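Local coordinates for putative fumarylacetoacetate hydrolase family protein (Yersinia pestis, PDB 3S52), which is of unassigned function but belongs to the fumarylacetoacetate hydrolase family of mainly beta proteins, at residues D149-N155 / D205-L211; F67-E73 / L105-L110. All coordinates share one frame; numbering follows the deposited sequence.

Contact 1: residues D149-N155 / D205-L211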
ATOM      1  N   ASP A 149      25.717  -8.559  -3.569  1.00 14.71           N
ATOM      2  CA  ASP A 149      25.422  -9.908  -3.125  1.00 18.19           C
ATOM      3  C   ASP A 149      24.452  -9.918  -1.941  1.00 17.63           C
ATOM      4  O   ASP A 149      24.554  -9.103  -1.034  1.00 22.51           O
ATOM      5  CB  ASP A 149      26.711 -10.646  -2.766  1.00 28.08           C
ATOM      6  CG  ASP A 149      27.562 -10.945  -3.992  1.00 38.53           C
ATOM      7  OD1 ASP A 149      27.220 -11.890  -4.759  1.00 28.91           O
ATOM      8  OD2 ASP A 149      28.577 -10.233  -4.182  1.00 42.66           O
ATOM      9  N   LEU A 150      23.513 -10.852  -1.967  1.00 13.73           N
ATOM     10  CA  LEU A 150      22.547 -11.016  -0.892  1.00 15.13           C
ATOM     11  C   LEU A 150      22.565 -12.473  -0.466  1.00 17.31           C
ATOM     12  O   LEU A 150      22.512 -13.361  -1.309  1.00 15.73           O
ATOM     13  CB  LEU A 150      21.137 -10.724  -1.412  1.00 18.98           C
ATOM     14  CG  LEU A 150      20.803  -9.385  -2.046  1.00 19.87           C
ATOM     15  CD1 LEU A 150      19.559  -9.511  -2.904  1.00 18.66           C
ATOM     16  CD2 LEU A 150      20.609  -8.353  -0.962  1.00 23.48           C
ATOM     17  N   SER A 151      22.598 -12.727   0.835  1.00 10.60           N
ATOM     18  CA  SER A 151      22.563 -14.097   1.305  1.00 14.79           C
ATOM     19  C   SER A 151      21.746 -14.189   2.578  1.00 12.13           C
ATOM     20  O   SER A 151      21.751 -13.281   3.409  1.00 11.98           O
ATOM     21  CB  SER A 151      23.971 -14.645   1.522  1.00 29.91           C
ATOM     22  OG  SER A 151      24.640 -13.904   2.518  1.00 42.70           O
ATOM     23  N   LEU A 152      21.013 -15.284   2.710  1.00  9.61           N
ATOM     24  CA  LEU A 152      20.203 -15.495   3.889  1.00 15.06           C
ATOM     25  C   LEU A 152      20.514 -16.888   4.331  1.00 15.95           C
ATOM     26  O   LEU A 152      20.387 -17.817   3.546  1.00 13.13           O
ATOM     27  CB  LEU A 152      18.716 -15.400   3.555  1.00 19.41           C
ATOM     28  CG  LEU A 152      17.773 -15.828   4.683  1.00 17.76           C
ATOM     29  CD1 LEU A 152      17.992 -14.931   5.909  1.00 18.49           C
ATOM     30  CD2 LEU A 152      16.322 -15.772   4.233  1.00 20.85           C
ATOM     31  N   THR A 153      20.959 -17.011   5.576  1.00 15.79           N
ATOM     32  CA  THR A 153      21.263 -18.288   6.195  1.00 17.07           C
ATOM     33  C   THR A 153      20.261 -18.465   7.326  1.00 14.30           C
ATOM     34  O   THR A 153      20.056 -17.554   8.123  1.00 14.00           O
ATOM     35  CB  THR A 153      22.695 -18.287   6.776  1.00 23.83           C
ATOM     36  OG1 THR A 153      23.643 -18.163   5.709  1.00 22.87           O
ATOM     37  CG2 THR A 153      22.981 -19.551   7.523  1.00 25.52           C
ATOM     38  N   ILE A 154      19.604 -19.619   7.368  1.00 15.48           N
ATOM     39  CA  ILE A 154      18.665 -19.915   8.435  1.00 16.75           C
ATOM     40  C   ILE A 154      19.094 -21.195   9.140  1.00 12.88           C
ATOM     41  O   ILE A 154      19.252 -22.243   8.502  1.00 13.94           O
ATOM     42  CB  ILE A 154      17.230 -20.038   7.896  1.00 20.12           C
ATOM     43  CG1 ILE A 154      16.739 -18.678   7.400  1.00 22.98           C
ATOM     44  CG2 ILE A 154      16.286 -20.531   8.973  1.00 15.06           C
ATOM     45  CD1 ILE A 154      15.310 -18.701   6.918  1.00 24.27           C
ATOM     46  N   ASN A 155      19.303 -21.085  10.448  1.00 15.75           N
ATOM     47  CA  ASN A 155      19.802 -22.182  11.277  1.00 13.91           C
ATOM     48  C   ASN A 155      21.044 -22.807  10.660  1.00 13.72           C
ATOM     49  O   ASN A 155      21.152 -24.028  10.552  1.00 19.62           O
ATOM     50  CB  ASN A 155      18.718 -23.249  11.521  1.00 15.00           C
ATOM     51  CG  ASN A 155      17.436 -22.668  12.097  1.00 19.15           C
ATOM     52  OD1 ASN A 155      17.458 -21.721  12.895  1.00 15.95           O
ATOM     53  ND2 ASN A 155      16.305 -23.245  11.705  1.00 18.51           N
ATOM     54  N   ASP A 205      13.661 -19.853  14.619  1.00 13.93           N
ATOM     55  CA  ASP A 205      14.726 -19.869  13.620  1.00 15.14           C
ATOM     56  C   ASP A 205      15.691 -18.724  13.870  1.00 17.94           C
ATOM     57  O   ASP A 205      15.284 -17.641  14.292  1.00 14.06           O
ATOM     58  CB  ASP A 205      14.171 -19.722  12.210  1.00 20.59           C
ATOM     59  CG  ASP A 205      13.471 -20.979  11.714  1.00 28.29           C
ATOM     60  OD1 ASP A 205      13.604 -22.057  12.337  1.00 28.38           O
ATOM     61  OD2 ASP A 205      12.798 -20.876  10.672  1.00 29.83           O
HETATM   62  N   MSE A 206      16.968 -18.986  13.617  1.00 13.78           N
HETATM   63  CA  MSE A 206      18.005 -17.968  13.666  1.00 18.06           C
HETATM   64  C   MSE A 206      18.355 -17.557  12.247  1.00 15.13           C
HETATM   65  O   MSE A 206      18.600 -18.404  11.384  1.00 20.73           O
HETATM   66  CB  MSE A 206      19.255 -18.526  14.329  1.00 14.43           C
HETATM   67  CG  MSE A 206      19.232 -18.515  15.842  1.00 38.77           C
HETATM   68 SE   MSE A 206      20.837 -19.388  16.519  0.56 42.26          SE
HETATM   69  CE  MSE A 206      22.167 -18.610  15.328  1.00 46.95           C
ATOM     70  N   LEU A 207      18.396 -16.255  12.010  1.00 17.30           N
ATOM     71  CA  LEU A 207      18.687 -15.746  10.689  1.00 17.13           C
ATOM     72  C   LEU A 207      20.024 -15.034  10.677  1.00 15.53           C
ATOM     73  O   LEU A 207      20.314 -14.236  11.565  1.00 17.20           O
ATOM     74  CB  LEU A 207      17.602 -14.767  10.263  1.00 18.39           C
ATOM     75  CG  LEU A 207      16.350 -15.328   9.597  1.00 25.11           C
ATOM     76  CD1 LEU A 207      15.719 -16.405  10.462  1.00 25.74           C
ATOM     77  CD2 LEU A 207      15.370 -14.197   9.309  1.00 31.29           C
ATOM     78  N   LYS A 208      20.838 -15.323   9.674  1.00 17.04           N
ATOM     79  CA  LYS A 208      22.015 -14.494   9.416  1.00 18.41           C
ATOM     80  C   LYS A 208      21.852 -13.918   8.027  1.00 18.55           C
ATOM     81  O   LYS A 208      21.687 -14.665   7.060  1.00 16.03           O
ATOM     82  CB  LYS A 208      23.309 -15.303   9.497  1.00 19.76           C
ATOM     83  CG  LYS A 208      24.528 -14.501   9.065  1.00 22.39           C
ATOM     84  CD  LYS A 208      25.787 -15.346   9.040  1.00 32.50           C
ATOM     85  CE  LYS A 208      25.931 -16.149  10.317  1.00 41.66           C
ATOM     86  NZ  LYS A 208      25.834 -15.290  11.531  1.00 45.89           N
ATOM     87  N   ILE A 209      21.876 -12.594   7.925  1.00 17.99           N
ATOM     88  CA  ILE A 209      21.610 -11.952   6.650  1.00 19.30           C
ATOM     89  C   ILE A 209      22.826 -11.162   6.236  1.00 18.55           C
ATOM     90  O   ILE A 209      23.402 -10.443   7.041  1.00 20.80           O
ATOM     91  CB  ILE A 209      20.418 -10.992   6.723  1.00 22.02           C
ATOM     92  CG1 ILE A 209      19.144 -11.725   7.136  1.00 24.83           C
ATOM     93  CG2 ILE A 209      20.216 -10.289   5.380  1.00 22.95           C
ATOM     94  CD1 ILE A 209      18.502 -11.143   8.367  1.00 26.41           C
HETATM   95  N   MSE A 210      23.212 -11.278   4.977  1.00 14.14           N
HETATM   96  CA  MSE A 210      24.381 -10.543   4.519  1.00 18.03           C
HETATM   97  C   MSE A 210      24.127  -9.745   3.259  1.00 19.10           C
HETATM   98  O   MSE A 210      23.444 -10.209   2.341  1.00 16.67           O
HETATM   99  CB  MSE A 210      25.562 -11.470   4.333  1.00 19.71           C
HETATM  100  CG  MSE A 210      26.339 -11.686   5.615  1.00 30.25           C
HETATM  101 SE   MSE A 210      27.788 -12.941   5.341  0.63 36.55          SE
HETATM  102  CE  MSE A 210      26.789 -14.559   5.739  1.00 18.08           C
ATOM    103  N   LEU A 211      24.657  -8.528   3.252  1.00 15.75           N
ATOM    104  CA  LEU A 211      24.551  -7.636   2.104  1.00 13.64           C
ATOM    105  C   LEU A 211      25.988  -7.276   1.794  1.00 17.37           C
ATOM    106  O   LEU A 211      26.661  -6.613   2.594  1.00 17.34           O
ATOM    107  CB  LEU A 211      23.744  -6.385   2.452  1.00 10.53           C
ATOM    108  CG  LEU A 211      23.605  -5.332   1.350  1.00 12.71           C
ATOM    109  CD1 LEU A 211      22.884  -5.910   0.137  1.00  9.92           C
ATOM    110  CD2 LEU A 211      22.861  -4.101   1.871  1.00 15.99           C
TER
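Ser-151 and Met-210, a selenomethionine, face each other as an antiparallel hydrogen-bonded pair in the middle of a four-stranded antiparallel sheet. Strands 149-154 and 206-211 are its two inner strands; 157-163 and 214-219 flank them. Ser-151 N gives a bond to Met-210 O, and Met-210 N returns one to Ser-151 O at 2.9 Å. The Ser-151 hydroxyl stands between its own backbone N and carbonyl carbon (chi1 62°). There Ser-151 OG rests against Met-210 CB at 3.2 Å, a close fit. Thr-153 and Lys-208 form the next hydrogen-bonded pair on the same face, and Lys-208 NZ goes on to Asn-217. The other face is apolar. Leu-150 lies alongside Leu-211, Leu-152 alongside Ile-209, and Ile-154 alongside Leu-207. This layer packs on strands 70-80 and 96-107, so the two sheets meet here. Asn-155 ends the ladder. Its N bonds to Met-206 O. Asn-155 OD1 accepts a hydrogen bond from Met-206 N at 2.9 Å, a side-chain oxygen standing in for a backbone one. Asp-205 OD2 is held by Gln-202 N. Asp-205 OD1 accepts a hydrogen bond from Asn-155 ND2 at 3.0 Å, from above the carboxylate plane.

Contact 2: residues F67-E73 / L105-L110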
ATOM      1  N   PHE A  67      -2.285 -17.297   9.868  1.00 28.33           N
ATOM      2  CA  PHE A  67      -2.535 -17.058   8.447  1.00 31.54           C
ATOM      3  C   PHE A  67      -1.876 -18.039   7.480  1.00 28.58           C
ATOM      4  O   PHE A  67      -1.869 -17.811   6.262  1.00 27.15           O
ATOM      5  CB  PHE A  67      -2.247 -15.596   8.092  1.00 35.32           C
ATOM      6  CG  PHE A  67      -3.154 -14.628   8.802  1.00 35.01           C
ATOM      7  CD1 PHE A  67      -4.530 -14.834   8.814  1.00 36.18           C
ATOM      8  CD2 PHE A  67      -2.638 -13.537   9.482  1.00 35.12           C
ATOM      9  CE1 PHE A  67      -5.376 -13.962   9.479  1.00 35.51           C
ATOM     10  CE2 PHE A  67      -3.479 -12.662  10.151  1.00 38.12           C
ATOM     11  CZ  PHE A  67      -4.849 -12.879  10.150  1.00 31.98           C
ATOM     12  N   GLY A  68      -1.275 -19.089   8.025  1.00 23.25           N
ATOM     13  CA  GLY A  68      -0.582 -20.067   7.208  1.00 19.56           C
ATOM     14  C   GLY A  68       0.908 -19.803   7.308  1.00 25.01           C
ATOM     15  O   GLY A  68       1.349 -19.043   8.165  1.00 21.92           O
ATOM     16  N   SER A  69       1.690 -20.433   6.442  1.00 20.05           N
ATOM     17  CA  SER A  69       3.140 -20.325   6.542  1.00 24.02           C
ATOM     18  C   SER A  69       3.627 -18.957   6.076  1.00 14.57           C
ATOM     19  O   SER A  69       3.056 -18.356   5.162  1.00 18.79           O
ATOM     20  CB  SER A  69       3.821 -21.431   5.739  1.00 31.88           C
ATOM     21  OG  SER A  69       3.495 -21.308   4.366  1.00 44.11           O
ATOM     22  N   VAL A  70       4.668 -18.471   6.743  1.00 20.78           N
ATOM     23  CA  VAL A  70       5.313 -17.216   6.416  1.00 13.46           C
ATOM     24  C   VAL A  70       6.662 -17.499   5.748  1.00 19.27           C
ATOM     25  O   VAL A  70       7.519 -18.183   6.323  1.00 13.20           O
ATOM     26  CB  VAL A  70       5.513 -16.376   7.701  1.00 18.78           C
ATOM     27  CG1 VAL A  70       6.219 -15.079   7.397  1.00 15.41           C
ATOM     28  CG2 VAL A  70       4.169 -16.114   8.371  1.00 28.17           C
ATOM     29  N   HIS A  71       6.844 -16.976   4.535  1.00 19.04           N
ATOM     30  CA  HIS A  71       8.065 -17.206   3.761  1.00 15.22           C
ATOM     31  C   HIS A  71       9.007 -15.995   3.736  1.00 13.36           C
ATOM     32  O   HIS A  71       8.560 -14.857   3.602  1.00 14.56           O
ATOM     33  CB  HIS A  71       7.710 -17.579   2.313  1.00 14.87           C
ATOM     34  CG  HIS A  71       7.197 -18.976   2.150  1.00 23.41           C
ATOM     35  ND1 HIS A  71       6.396 -19.593   3.089  1.00 34.75           N
ATOM     36  CD2 HIS A  71       7.366 -19.875   1.150  1.00 21.21           C
ATOM     37  CE1 HIS A  71       6.099 -20.814   2.678  1.00 30.27           C
ATOM     38  NE2 HIS A  71       6.679 -21.012   1.507  1.00 30.64           N
ATOM     39  N   HIS A  72      10.308 -16.245   3.843  1.00 11.43           N
ATOM     40  CA  HIS A  72      11.298 -15.185   3.701  1.00 14.58           C
ATOM     41  C   HIS A  72      11.531 -14.848   2.209  1.00 15.56           C
ATOM     42  O   HIS A  72      11.538 -15.747   1.363  1.00 11.65           O
ATOM     43  CB  HIS A  72      12.618 -15.604   4.366  1.00 13.94           C
ATOM     44  CG  HIS A  72      13.166 -16.910   3.865  1.00 15.99           C
ATOM     45  ND1 HIS A  72      13.829 -17.030   2.661  1.00 15.39           N
ATOM     46  CD2 HIS A  72      13.147 -18.154   4.406  1.00 17.08           C
ATOM     47  CE1 HIS A  72      14.188 -18.290   2.479  1.00 12.45           C
ATOM     48  NE2 HIS A  72      13.786 -18.994   3.523  1.00  9.73           N
ATOM     49  N   GLU A  73      11.646 -13.560   1.874  1.00 12.68           N
ATOM     50  CA  GLU A  73      12.183 -13.195   0.571  1.00 11.18           C
ATOM     51  C   GLU A  73      13.202 -12.079   0.738  1.00 13.77           C
ATOM     52  O   GLU A  73      12.822 -10.910   0.835  1.00 18.86           O
ATOM     53  CB  GLU A  73      11.039 -12.712  -0.334  1.00  8.33           C
ATOM     54  CG  GLU A  73       9.813 -13.599  -0.251  1.00 16.96           C
ATOM     55  CD  GLU A  73       8.789 -13.293  -1.332  1.00 27.02           C
ATOM     56  OE1 GLU A  73       8.730 -12.127  -1.788  1.00 21.61           O
ATOM     57  OE2 GLU A  73       8.053 -14.229  -1.719  1.00 29.62           O
ATOM     58  N   LEU A 105       8.373 -10.375   3.707  1.00 15.66           N
ATOM     59  CA  LEU A 105       7.732 -11.555   4.290  1.00 14.68           C
ATOM     60  C   LEU A 105       6.358 -11.701   3.683  1.00 11.38           C
ATOM     61  O   LEU A 105       5.620 -10.726   3.553  1.00 14.60           O
ATOM     62  CB  LEU A 105       7.588 -11.458   5.814  1.00 14.32           C
ATOM     63  CG  LEU A 105       8.817 -11.241   6.703  1.00 19.85           C
ATOM     64  CD1 LEU A 105       8.395 -11.237   8.160  1.00 15.58           C
ATOM     65  CD2 LEU A 105       9.864 -12.303   6.452  1.00 22.01           C
ATOM     66  N   THR A 106       5.993 -12.931   3.358  1.00 11.09           N
ATOM     67  CA  THR A 106       4.821 -13.156   2.538  1.00 11.50           C
ATOM     68  C   THR A 106       4.011 -14.286   3.128  1.00 11.31           C
ATOM     69  O   THR A 106       4.569 -15.316   3.491  1.00 13.64           O
ATOM     70  CB  THR A 106       5.246 -13.548   1.113  1.00 14.60           C
ATOM     71  OG1 THR A 106       6.016 -12.484   0.535  1.00 21.95           O
ATOM     72  CG2 THR A 106       4.012 -13.851   0.219  1.00 12.89           C
ATOM     73  N   LEU A 107       2.695 -14.135   3.188  1.00 13.88           N
ATOM     74  CA  LEU A 107       1.912 -15.280   3.619  1.00 15.77           C
ATOM     75  C   LEU A 107       1.633 -15.999   2.324  1.00 15.63           C
ATOM     76  O   LEU A 107       0.700 -15.679   1.593  1.00 17.59           O
ATOM     77  CB  LEU A 107       0.620 -14.807   4.289  1.00 15.71           C
ATOM     78  CG  LEU A 107       0.881 -14.030   5.590  1.00 19.31           C
ATOM     79  CD1 LEU A 107      -0.384 -13.361   6.153  1.00 18.94           C
ATOM     80  CD2 LEU A 107       1.512 -14.941   6.624  1.00 19.72           C
ATOM     81  N   ARG A 108       2.420 -17.038   2.081  1.00 18.97           N
ATOM     82  CA  ARG A 108       2.534 -17.581   0.735  1.00 15.64           C
ATOM     83  C   ARG A 108       1.261 -18.295   0.327  1.00 20.30           C
ATOM     84  O   ARG A 108       0.862 -18.230  -0.831  1.00 21.14           O
ATOM     85  CB  ARG A 108       3.729 -18.533   0.627  1.00 29.96           C
ATOM     86  CG  ARG A 108       3.929 -19.124  -0.764  1.00 41.00           C
ATOM     87  CD  ARG A 108       5.171 -20.008  -0.847  1.00 51.65           C
ATOM     88  NE  ARG A 108       5.360 -20.548  -2.195  1.00 57.68           N
ATOM     89  CZ  ARG A 108       6.453 -21.190  -2.604  1.00 58.82           C
ATOM     90  NH1 ARG A 108       7.476 -21.379  -1.778  1.00 58.50           N
ATOM     91  NH2 ARG A 108       6.528 -21.644  -3.848  1.00 59.52           N
ATOM     92  N   GLU A 109       0.640 -18.995   1.277  1.00 20.04           N
ATOM     93  CA  GLU A 109      -0.607 -19.701   1.014  1.00 22.49           C
ATOM     94  C   GLU A 109      -1.715 -18.723   0.650  1.00 18.06           C
ATOM     95  O   GLU A 109      -2.443 -18.940  -0.317  1.00 15.47           O
ATOM     96  CB  GLU A 109      -1.028 -20.557   2.222  1.00 29.68           C
ATOM     97  CG  GLU A 109      -0.016 -21.642   2.619  1.00 41.30           C
ATOM     98  CD  GLU A 109      -0.332 -22.291   3.971  1.00 51.86           C
ATOM     99  OE1 GLU A 109      -1.511 -22.646   4.211  1.00 56.90           O
ATOM    100  OE2 GLU A 109       0.600 -22.441   4.798  1.00 45.27           O
ATOM    101  N   LEU A 110      -1.851 -17.650   1.423  1.00 17.46           N
ATOM    102  CA  LEU A 110      -2.844 -16.619   1.097  1.00 16.73           C
ATOM    103  C   LEU A 110      -2.552 -16.009  -0.266  1.00 17.73           C
ATOM    104  O   LEU A 110      -3.445 -15.903  -1.111  1.00 19.30           O
ATOM    105  CB  LEU A 110      -2.879 -15.507   2.150  1.00 17.25           C
ATOM    106  CG  LEU A 110      -3.658 -15.688   3.449  1.00 21.35           C
ATOM    107  CD1 LEU A 110      -3.694 -14.369   4.215  1.00 18.38           C
ATOM    108  CD2 LEU A 110      -5.064 -16.173   3.174  1.00 20.64           C
TER
HETATM  109  O   HOH W   1      -0.151 -18.013   4.172  1.00 18.60           O
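His-71 and Thr-106 form an antiparallel hydrogen-bonded pair where strands 70-80 and 96-107 of the mixed sheet meet helix 108-117. His-71 N to Thr-106 O is 3.0 Å and nearly straight (175°); the return bond, Thr-106 N to His-71 O, is 3.2 Å and more bent. Leu-107 is the N-cap residue, and the helix starts with the next residue, Arg-108. Arg-108 CB sits over one face of the His-71 ring in a CH-pi contact, 3.7 Å from the ring centroid. The outer part of Arg-108 lies doubtfully close to the same ring. His-71 ND1 is buried and has no polar partner in the model. Leu-107 splits its two methyls. Leu-107 CD1 meets Phe-67 CB at 3.5 Å, and Leu-107 CD2 presses on Val-70 CG2 at 3.4 Å, tighter than usual for carbons. The Phe-67 ring also stacks on Phe-181 of the second subunit, which places this end at the dimer interface. A water receives a bond from Leu-110 N and gives one to Phe-67 O. Glu-109, in the first turn, reaches back to the loop before the strand. With chi1 at 62°, the Ser-69 hydroxyl is turned to the side of its own N, and both donors reach one oxygen. Ser-69 N meets Glu-109 OE2 from above the carboxylate plane at 2.8 Å, and Ser-69 OG bonds to the anti lone pair of Glu-109 OE2 at 3.1 Å.

Overall arrangement
Contacts 1 and 2 lie in different sheets of the chain, with centres about 17 Å apart. They follow one another along the chain: 67-73/105-110 closes before 149-155/205-211 opens. His-72 joins them. Its side chain leaves contact 2 and packs on the apolar face of contact 1. His-72 ND1 is 3.2 Å from Leu-152 CD2, and His-72 CD2 is 3.4 Å from Ile-154 CD1. The same ND1 is hydrogen-bonded to Gln-160, on strand 157-163 beside contact 1. A sulfate ion, probably from the crystallisation liquor, lies about 4 Å from the side chain of Glu-73 in contact 2. Lys-125 forms a salt bridge with that glutamate.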